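Prefoldin beta subunit 2 (Thermococcus sp., PDB 3AEI) probably serves as a beta-type subunit of the archaeal chaperone prefoldin, which captures unfolded proteins and hands them to the group II chaperonin. Local coordinates at residues K28-A33 with I63-R68; L11-I16 with E86-L91. All coordinates share one frame; numbering follows the deposited sequence. Where two conformers were deposited one is given.

Contact 1: residues K28-A33 with I63-R68; sequences KELEYA and IEHIER. With SO4 (sulfate ion), chain C.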
ATOM      1  N   LYS A  28      -8.341  -5.902  13.829  1.00 18.94           N
ATOM      2  CA  LYS A  28      -9.201  -7.039  13.594  1.00 16.73           C
ATOM      3  C   LYS A  28      -8.472  -8.124  12.780  1.00 17.04           C
ATOM      4  O   LYS A  28      -8.709  -9.298  12.988  1.00 20.25           O
ATOM      5  CB  LYS A  28     -10.472  -6.632  12.830  1.00 21.20           C
ATOM      6  CG  LYS A  28     -11.463  -5.769  13.587  1.00 31.27           C
ATOM      7  CD  LYS A  28     -12.477  -5.228  12.567  1.00 35.23           C
ATOM      8  CE  LYS A  28     -13.517  -4.295  13.158  1.00 41.98           C
ATOM      9  NZ  LYS A  28     -14.382  -3.727  12.038  1.00 33.73           N
ATOM     10  N   GLU A  29      -7.609  -7.714  11.848  0.50 19.05           N
ATOM     11  CA  GLU A  29      -6.859  -8.685  11.056  0.50 17.41           C
ATOM     12  C   GLU A  29      -5.925  -9.475  11.976  0.50 16.81           C
ATOM     13  O   GLU A  29      -5.771 -10.684  11.823  0.50 16.46           O
ATOM     14  CB  GLU A  29      -6.060  -7.984   9.943  0.50 19.96           C
ATOM     15  CG  GLU A  29      -6.974  -7.402   8.838  0.50 20.15           C
ATOM     16  CD  GLU A  29      -6.255  -6.472   7.864  0.50 30.92           C
ATOM     17  OE1 GLU A  29      -6.767  -6.300   6.734  0.50 26.18           O
ATOM     18  OE2 GLU A  29      -5.201  -5.887   8.215  0.50 24.71           O
ATOM     19  N   LEU A  30      -5.292  -8.800  12.935  1.00 18.85           N
ATOM     20  CA  LEU A  30      -4.380  -9.497  13.856  1.00 18.60           C
ATOM     21  C   LEU A  30      -5.145 -10.419  14.805  1.00 16.99           C
ATOM     22  O   LEU A  30      -4.656 -11.494  15.128  1.00 18.84           O
ATOM     23  CB  LEU A  30      -3.524  -8.509  14.681  1.00 18.63           C
ATOM     24  CG  LEU A  30      -2.542  -7.668  13.856  1.00 20.84           C
ATOM     25  CD1 LEU A  30      -1.950  -6.558  14.766  1.00 26.95           C
ATOM     26  CD2 LEU A  30      -1.448  -8.526  13.286  1.00 22.47           C
ATOM     27  N   GLU A  31      -6.346 -10.013  15.238  1.00 17.98           N
ATOM     28  CA  GLU A  31      -7.173 -10.890  16.095  1.00 25.30           C
ATOM     29  C   GLU A  31      -7.593 -12.149  15.308  1.00 24.03           C
ATOM     30  O   GLU A  31      -7.582 -13.257  15.847  1.00 20.79           O
ATOM     31  CB  GLU A  31      -8.396 -10.108  16.619  1.00 22.10           C
ATOM     32  CG  GLU A  31      -7.934  -8.872  17.407  1.00 36.57           C
ATOM     33  CD  GLU A  31      -9.056  -7.945  17.861  1.00 46.34           C
ATOM     34  OE1 GLU A  31     -10.055  -7.795  17.119  1.00 42.47           O
ATOM     35  OE2 GLU A  31      -8.915  -7.347  18.959  1.00 39.52           O
ATOM     36  N   TYR A  32      -7.905 -11.993  14.014  1.00 19.08           N
ATOM     37  CA  TYR A  32      -8.265 -13.122  13.185  1.00 21.88           C
ATOM     38  C   TYR A  32      -7.066 -14.054  13.084  1.00 23.57           C
ATOM     39  O   TYR A  32      -7.191 -15.266  13.282  1.00 23.39           O
ATOM     40  CB  TYR A  32      -8.686 -12.638  11.798  1.00 23.08           C
ATOM     41  CG  TYR A  32      -9.446 -13.666  11.006  1.00 33.81           C
ATOM     42  CD1 TYR A  32     -10.845 -13.639  10.942  1.00 36.17           C
ATOM     43  CD2 TYR A  32      -8.771 -14.631  10.285  1.00 25.91           C
ATOM     44  CE1 TYR A  32     -11.542 -14.561  10.154  1.00 44.37           C
ATOM     45  CE2 TYR A  32      -9.455 -15.562   9.495  1.00 39.99           C
ATOM     46  CZ  TYR A  32     -10.839 -15.511   9.434  1.00 44.64           C
ATOM     47  OH  TYR A  32     -11.503 -16.380   8.602  1.00 53.63           O
ATOM     48  N   ALA A  33      -5.890 -13.478  12.837  1.00 18.58           N
ATOM     49  CA  ALA A  33      -4.664 -14.271  12.722  1.00 18.23           C
ATOM     50  C   ALA A  33      -4.422 -15.048  14.037  1.00 19.15           C
ATOM     51  O   ALA A  33      -4.038 -16.218  14.003  1.00 21.96           O
ATOM     52  CB  ALA A  33      -3.465 -13.350  12.425  1.00 15.33           C
ATOM     53  N   ILE A  63       2.070 -14.389  18.776  1.00 18.98           N
ATOM     54  CA  ILE A  63       1.043 -14.038  19.738  1.00 19.27           C
ATOM     55  C   ILE A  63       1.471 -12.766  20.512  1.00 23.09           C
ATOM     56  O   ILE A  63       0.660 -11.864  20.742  1.00 18.76           O
ATOM     57  CB  ILE A  63       0.767 -15.245  20.704  1.00 19.60           C
ATOM     58  CG1 ILE A  63       0.146 -16.390  19.908  1.00 23.45           C
ATOM     59  CG2 ILE A  63      -0.179 -14.805  21.827  1.00 22.27           C
ATOM     60  CD1 ILE A  63       0.089 -17.710  20.673  1.00 24.92           C
ATOM     61  N   GLU A  64       2.742 -12.670  20.887  1.00 17.42           N
ATOM     62  CA  GLU A  64       3.225 -11.484  21.599  1.00 21.77           C
ATOM     63  C   GLU A  64       3.045 -10.215  20.783  1.00 19.93           C
ATOM     64  O   GLU A  64       2.568  -9.178  21.282  1.00 19.22           O
ATOM     65  CB  GLU A  64       4.690 -11.667  21.969  1.00 25.84           C
ATOM     66  CG  GLU A  64       4.882 -12.444  23.236  1.00 43.91           C
ATOM     67  CD  GLU A  64       6.342 -12.578  23.626  1.00 53.27           C
ATOM     68  OE1 GLU A  64       7.113 -11.610  23.417  1.00 49.68           O
ATOM     69  OE2 GLU A  64       6.702 -13.653  24.154  1.00 53.73           O
ATOM     70  N   HIS A  65       3.377 -10.316  19.505  1.00 17.75           N
ATOM     71  CA  HIS A  65       3.224  -9.189  18.620  1.00 17.61           C
ATOM     72  C   HIS A  65       1.741  -8.788  18.507  1.00 15.28           C
ATOM     73  O   HIS A  65       1.403  -7.597  18.551  1.00 18.34           O
ATOM     74  CB  HIS A  65       3.787  -9.529  17.247  1.00 16.42           C
ATOM     75  CG  HIS A  65       3.455  -8.517  16.205  1.00 19.20           C
ATOM     76  ND1 HIS A  65       3.875  -7.202  16.274  1.00 24.35           N
ATOM     77  CD2 HIS A  65       2.724  -8.625  15.070  1.00 20.45           C
ATOM     78  CE1 HIS A  65       3.417  -6.548  15.221  1.00 25.19           C
ATOM     79  NE2 HIS A  65       2.714  -7.384  14.480  1.00 23.26           N
ATOM     80  N   ILE A  66       0.864  -9.776  18.370  1.00 14.08           N
ATOM     81  CA  ILE A  66      -0.545  -9.486  18.233  1.00 16.21           C
ATOM     82  C   ILE A  66      -1.087  -8.802  19.497  1.00 17.79           C
ATOM     83  O   ILE A  66      -1.769  -7.777  19.422  1.00 20.19           O
ATOM     84  CB  ILE A  66      -1.328 -10.756  17.948  1.00 17.38           C
ATOM     85  CG1 ILE A  66      -0.938 -11.308  16.556  1.00 18.34           C
ATOM     86  CG2 ILE A  66      -2.851 -10.442  17.978  1.00 17.88           C
ATOM     87  CD1 ILE A  66      -1.421 -12.702  16.276  1.00 21.48           C
ATOM     88  N   GLU A  67      -0.726  -9.329  20.662  1.00 19.65           N
ATOM     89  CA  GLU A  67      -1.211  -8.724  21.882  1.00 19.69           C
ATOM     90  C   GLU A  67      -0.681  -7.312  22.114  1.00 20.70           C
ATOM     91  O   GLU A  67      -1.432  -6.448  22.565  1.00 20.13           O
ATOM     92  CB  GLU A  67      -0.915  -9.624  23.090  1.00 20.00           C
ATOM     93  CG  GLU A  67      -1.685 -10.937  23.026  1.00 23.16           C
ATOM     94  CD  GLU A  67      -3.188 -10.699  23.087  1.00 43.80           C
ATOM     95  OE1 GLU A  67      -3.630  -9.896  23.947  1.00 45.58           O
ATOM     96  OE2 GLU A  67      -3.934 -11.305  22.286  1.00 41.97           O
ATOM     97  N   ARG A  68       0.589  -7.066  21.825  0.50 17.13           N
ATOM     98  CA  ARG A  68       1.112  -5.730  22.031  0.50 19.40           C
ATOM     99  C   ARG A  68       0.481  -4.772  21.036  0.50 23.43           C
ATOM    100  O   ARG A  68       0.103  -3.665  21.393  0.50 25.87           O
ATOM    101  CB  ARG A  68       2.633  -5.691  21.863  0.50 22.72           C
ATOM    102  CG  ARG A  68       3.399  -6.557  22.865  0.50 27.06           C
ATOM    103  CD  ARG A  68       4.893  -6.243  22.832  0.50 29.50           C
ATOM    104  NE  ARG A  68       5.715  -7.276  23.453  0.50 45.82           N
ATOM    105  CZ  ARG A  68       6.317  -8.255  22.783  0.50 50.59           C
ATOM    106  NH1 ARG A  68       6.196  -8.343  21.461  0.50 57.60           N
ATOM    107  NH2 ARG A  68       7.053  -9.144  23.432  0.50 54.92           N
TER
HETATM  108  S   SO4 C 100       5.802  -5.520  18.667  0.90 39.25           S
HETATM  109  O1  SO4 C 100       5.854  -4.986  20.042  0.90 46.25           O
HETATM  110  O2  SO4 C 100       4.495  -5.201  18.064  0.90 51.37           O
HETATM  111  O3  SO4 C 100       5.977  -6.983  18.699  0.90 48.54           O
HETATM  112  O4  SO4 C 100       6.879  -4.906  17.868  0.90 41.87           O
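Leu30 and Ile66 carry the apolar part of this contact, and their CA atoms lie only 5.8 Å apart. Ile66 presents two branches to helix 2-37. Its CG2 lies 3.9 Å from Leu30 CB and 3.5 Å from Leu30 O, while its CD1 comes to 3.6 Å from that same carbonyl oxygen. The branched end of Ile66 is therefore laid against backbone as well as side chain, and CD1 also lies 4.4 Å from Ala33 CB, a looser contact. The segment axes approach to 9.7 Å and run antiparallel at 147°.

His65, Arg68 and a sulfate ion form a polar group on one flank of helix 59-93. A chi1 of 170° sets the His65 ring beside the interface and brings its end back toward Leu30, whose CD2 approaches the ring obliquely, at the limit of contact. On the sulfate side ND1 donates to the ion, 2.8 Å to O2, with a weaker bond to O3. The sulfur lies in the ring plane, at its edge. In the conformer described, Arg68 NH1 adds a weak bond of 3.1 Å to sulfate O3, and Arg48 joins in binding the ion, which probably came from the crystallisation liquor. Apart from this group, Glu31 meets Ile66 only marginally, through its backbone N, and its carboxylate is held by Arg70.

The pairing joins helix 2-37 to helix 59-93 near the end of the coiled coil that adjoins the strands 46-50 and 53-57. Leu30 continues onto Ser69 and Tyr73, and Ile66 onto Glu34 and Ile37. A second subunit closes over the same region: its Asp52 accepts the His65 NE2 hydrogen bond, its Ser51 packs on Leu30, and its Phe50 covers Ala33.

Contact 2: residues L11-I16 with E86-L91; sequences LELQQI and EIMEEL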
ATOM      1  N   LEU A  11     -15.373  18.068   8.488  1.00 22.60           N
ATOM      2  CA  LEU A  11     -14.110  17.744   7.828  1.00 31.12           C
ATOM      3  C   LEU A  11     -13.174  17.078   8.846  1.00 27.00           C
ATOM      4  O   LEU A  11     -12.507  16.095   8.533  1.00 27.15           O
ATOM      5  CB  LEU A  11     -13.441  19.011   7.323  1.00 31.39           C
ATOM      6  CG  LEU A  11     -12.776  18.993   5.948  1.00 46.75           C
ATOM      7  CD1 LEU A  11     -11.566  19.921   6.020  1.00 44.02           C
ATOM      8  CD2 LEU A  11     -12.347  17.581   5.537  1.00 37.21           C
ATOM      9  N   GLU A  12     -13.139  17.620  10.057  1.00 23.75           N
ATOM     10  CA  GLU A  12     -12.281  17.077  11.103  1.00 22.17           C
ATOM     11  C   GLU A  12     -12.747  15.693  11.509  1.00 26.60           C
ATOM     12  O   GLU A  12     -11.936  14.775  11.688  1.00 22.56           O
ATOM     13  CB  GLU A  12     -12.290  17.992  12.325  1.00 24.09           C
ATOM     14  CG  GLU A  12     -11.250  17.596  13.347  1.00 34.80           C
ATOM     15  CD  GLU A  12     -11.318  18.431  14.602  1.00 46.92           C
ATOM     16  OE1 GLU A  12     -12.090  19.415  14.618  1.00 37.83           O
ATOM     17  OE2 GLU A  12     -10.598  18.097  15.573  1.00 45.11           O
ATOM     18  N   LEU A  13     -14.061  15.530  11.618  1.00 21.65           N
ATOM     19  CA  LEU A  13     -14.617  14.248  12.002  1.00 21.30           C
ATOM     20  C   LEU A  13     -14.272  13.172  10.965  1.00 23.11           C
ATOM     21  O   LEU A  13     -13.874  12.051  11.314  1.00 21.88           O
ATOM     22  CB  LEU A  13     -16.122  14.398  12.177  1.00 18.33           C
ATOM     23  CG  LEU A  13     -16.896  13.128  12.469  1.00 19.78           C
ATOM     24  CD1 LEU A  13     -16.519  12.624  13.866  1.00 24.70           C
ATOM     25  CD2 LEU A  13     -18.400  13.434  12.421  1.00 24.08           C
ATOM     26  N   GLN A  14     -14.393  13.502   9.679  1.00 19.74           N
ATOM     27  CA  GLN A  14     -14.088  12.526   8.649  1.00 20.77           C
ATOM     28  C   GLN A  14     -12.624  12.104   8.711  1.00 19.02           C
ATOM     29  O   GLN A  14     -12.301  10.928   8.552  1.00 19.44           O
ATOM     30  CB  GLN A  14     -14.372  13.093   7.250  1.00 22.67           C
ATOM     31  CG  GLN A  14     -13.901  12.168   6.100  1.00 26.99           C
ATOM     32  CD  GLN A  14     -12.474  12.452   5.611  1.00 35.17           C
ATOM     33  OE1 GLN A  14     -11.600  11.585   5.663  1.00 30.25           O
ATOM     34  NE2 GLN A  14     -12.242  13.671   5.123  1.00 26.98           N
ATOM     35  N   GLN A  15     -11.731  13.051   8.982  1.00 20.31           N
ATOM     36  CA  GLN A  15     -10.331  12.681   8.991  1.00 20.44           C
ATOM     37  C   GLN A  15     -10.014  11.783  10.159  1.00 22.03           C
ATOM     38  O   GLN A  15      -9.227  10.833  10.013  1.00 22.08           O
ATOM     39  CB  GLN A  15      -9.458  13.935   8.963  1.00 26.85           C
ATOM     40  CG  GLN A  15      -9.687  14.753   7.695  1.00 27.82           C
ATOM     41  CD  GLN A  15      -8.783  15.968   7.604  1.00 41.97           C
ATOM     42  OE1 GLN A  15      -8.224  16.406   8.606  1.00 37.95           O
ATOM     43  NE2 GLN A  15      -8.665  16.537   6.403  1.00 44.76           N
ATOM     44  N   ILE A  16     -10.639  12.061  11.304  1.00 18.53           N
ATOM     45  CA  ILE A  16     -10.444  11.231  12.493  1.00 19.26           C
ATOM     46  C   ILE A  16     -11.029   9.842  12.263  1.00 23.56           C
ATOM     47  O   ILE A  16     -10.409   8.837  12.617  1.00 19.92           O
ATOM     48  CB  ILE A  16     -11.149  11.818  13.694  1.00 23.01           C
ATOM     49  CG1 ILE A  16     -10.473  13.131  14.080  1.00 27.05           C
ATOM     50  CG2 ILE A  16     -11.090  10.855  14.854  1.00 27.89           C
ATOM     51  CD1 ILE A  16     -11.332  13.937  15.046  1.00 33.45           C
ATOM     52  N   GLU A  86     -16.769  14.055  20.942  1.00 29.32           N
ATOM     53  CA  GLU A  86     -16.843  15.495  21.203  1.00 32.17           C
ATOM     54  C   GLU A  86     -17.401  16.259  20.000  1.00 31.66           C
ATOM     55  O   GLU A  86     -18.301  17.104  20.138  1.00 35.04           O
ATOM     56  CB  GLU A  86     -15.456  16.037  21.534  1.00 36.49           C
ATOM     57  CG  GLU A  86     -14.857  15.421  22.785  1.00 55.67           C
ATOM     58  CD  GLU A  86     -13.363  15.677  22.924  1.00 64.80           C
ATOM     59  OE1 GLU A  86     -12.811  15.352  23.997  1.00 71.33           O
ATOM     60  OE2 GLU A  86     -12.738  16.191  21.967  1.00 65.19           O
ATOM     61  N   ILE A  87     -16.848  15.973  18.827  1.00 32.86           N
ATOM     62  CA  ILE A  87     -17.279  16.639  17.604  1.00 27.29           C
ATOM     63  C   ILE A  87     -18.749  16.340  17.299  1.00 26.86           C
ATOM     64  O   ILE A  87     -19.523  17.257  16.967  1.00 28.48           O
ATOM     65  CB  ILE A  87     -16.399  16.226  16.398  1.00 24.05           C
ATOM     66  CG1 ILE A  87     -14.958  16.680  16.620  1.00 23.88           C
ATOM     67  CG2 ILE A  87     -16.961  16.830  15.097  1.00 26.72           C
ATOM     68  CD1 ILE A  87     -13.964  16.039  15.617  1.00 30.90           C
ATOM     69  N   MET A  88     -19.158  15.081  17.421  1.00 27.08           N
ATOM     70  CA  MET A  88     -20.547  14.770  17.127  1.00 31.52           C
ATOM     71  C   MET A  88     -21.467  15.563  18.054  1.00 33.14           C
ATOM     72  O   MET A  88     -22.556  15.981  17.654  1.00 34.50           O
ATOM     73  CB  MET A  88     -20.793  13.262  17.248  1.00 34.32           C
ATOM     74  CG  MET A  88     -20.070  12.487  16.171  1.00 35.88           C
ATOM     75  SD  MET A  88     -20.381  10.722  16.221  1.00 43.79           S
ATOM     76  CE  MET A  88     -19.311  10.227  17.521  1.00 41.97           C
ATOM     77  N   GLU A  89     -21.021  15.790  19.283  1.00 32.97           N
ATOM     78  CA  GLU A  89     -21.820  16.549  20.233  1.00 42.76           C
ATOM     79  C   GLU A  89     -21.886  18.017  19.812  1.00 44.33           C
ATOM     80  O   GLU A  89     -22.940  18.647  19.917  1.00 43.84           O
ATOM     81  CB  GLU A  89     -21.239  16.433  21.644  1.00 44.66           C
ATOM     82  CG  GLU A  89     -21.129  15.006  22.153  1.00 55.75           C
ATOM     83  CD  GLU A  89     -20.573  14.922  23.569  1.00 65.70           C
ATOM     84  OE1 GLU A  89     -19.686  15.739  23.906  1.00 69.03           O
ATOM     85  OE2 GLU A  89     -21.012  14.031  24.337  1.00 62.33           O
ATOM     86  N   GLU A  90     -20.773  18.567  19.339  1.00 41.89           N
ATOM     87  CA  GLU A  90     -20.783  19.967  18.909  1.00 39.71           C
ATOM     88  C   GLU A  90     -21.740  20.097  17.738  1.00 40.01           C
ATOM     89  O   GLU A  90     -22.558  21.014  17.682  1.00 37.63           O
ATOM     90  CB  GLU A  90     -19.405  20.434  18.455  1.00 41.43           C
ATOM     91  CG  GLU A  90     -18.391  20.663  19.546  1.00 49.98           C
ATOM     92  CD  GLU A  90     -17.098  21.261  19.005  1.00 53.10           C
ATOM     93  OE1 GLU A  90     -17.143  22.371  18.429  1.00 60.34           O
ATOM     94  OE2 GLU A  90     -16.037  20.620  19.152  1.00 57.06           O
ATOM     95  N   LEU A  91     -21.624  19.175  16.793  1.00 34.90           N
ATOM     96  CA  LEU A  91     -22.484  19.197  15.625  1.00 33.29           C
ATOM     97  C   LEU A  91     -23.944  19.147  16.053  1.00 42.53           C
ATOM     98  O   LEU A  91     -24.797  19.772  15.431  1.00 36.18           O
ATOM     99  CB  LEU A  91     -22.163  18.019  14.695  1.00 31.71           C
ATOM    100  CG  LEU A  91     -20.891  18.262  13.871  1.00 27.46           C
ATOM    101  CD1 LEU A  91     -20.448  17.004  13.147  1.00 26.00           C
ATOM    102  CD2 LEU A  91     -21.153  19.369  12.883  1.00 26.51           C
TER
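Ile87 places CG1 anti to its carbonyl carbon (chi1 -64°) and carries CD1 outward to helix 2-37, where Ile16, with a matching chi1 of -67°, sends its own CD1 to meet it tip to tip. The two methyls are 3.4 Å apart, closer than two methyl groups normally pack. The other branch of Ile87, CG2, rests on Leu13 CB at 3.9 Å. Glu12, extended beyond CG, lays its aliphatic stem and carboxylate obliquely over Ile87 CD1, with CD at 3.7 Å; its OE2 is salt-bridged to Arg83.

Such apolar layers between antiparallel helices (154°, axes 10.2 Å apart) make up the core of the two-helix coiled coil of a prefoldin subunit, and Leu13 and Ile87 are the pair nearest in backbone register, with CA atoms 6.6 Å apart. Leu13 extends the layer through CD2, which touches both Leu91 CD1 and Met88 CG at 4.2 Å. Beyond these residues Ile16 packs on Leu80 and Ile87 on Leu9. Glu90 lies within 6.1 Å of Glu12, measured OE2 to OE1, and these like charges are probably eased by the separate salt bridges of Glu12 to Arg83 and Glu90 to Arg5.

In the fold
Both contacts join helix 2-37 to helix 59-93, at two levels of one antiparallel coiled coil and on opposite sides of the chain's centre. Their centres are 29 Å apart and their nearest atoms about 13 Å. Along the chain the order is 11-16, 28-33, 63-68, 86-91, so contact 1 falls within the span bracketed by contact 2, as in a hairpin. Contact 1 lies at the end near the antiparallel strands 46-50 and 53-57, where another subunit also packs; contact 2, toward the two chain termini, touches no other protein chain of the assembly. The layout is as in the prefoldin hexamer, where strands assemble the subunits and coiled coils project as tentacles.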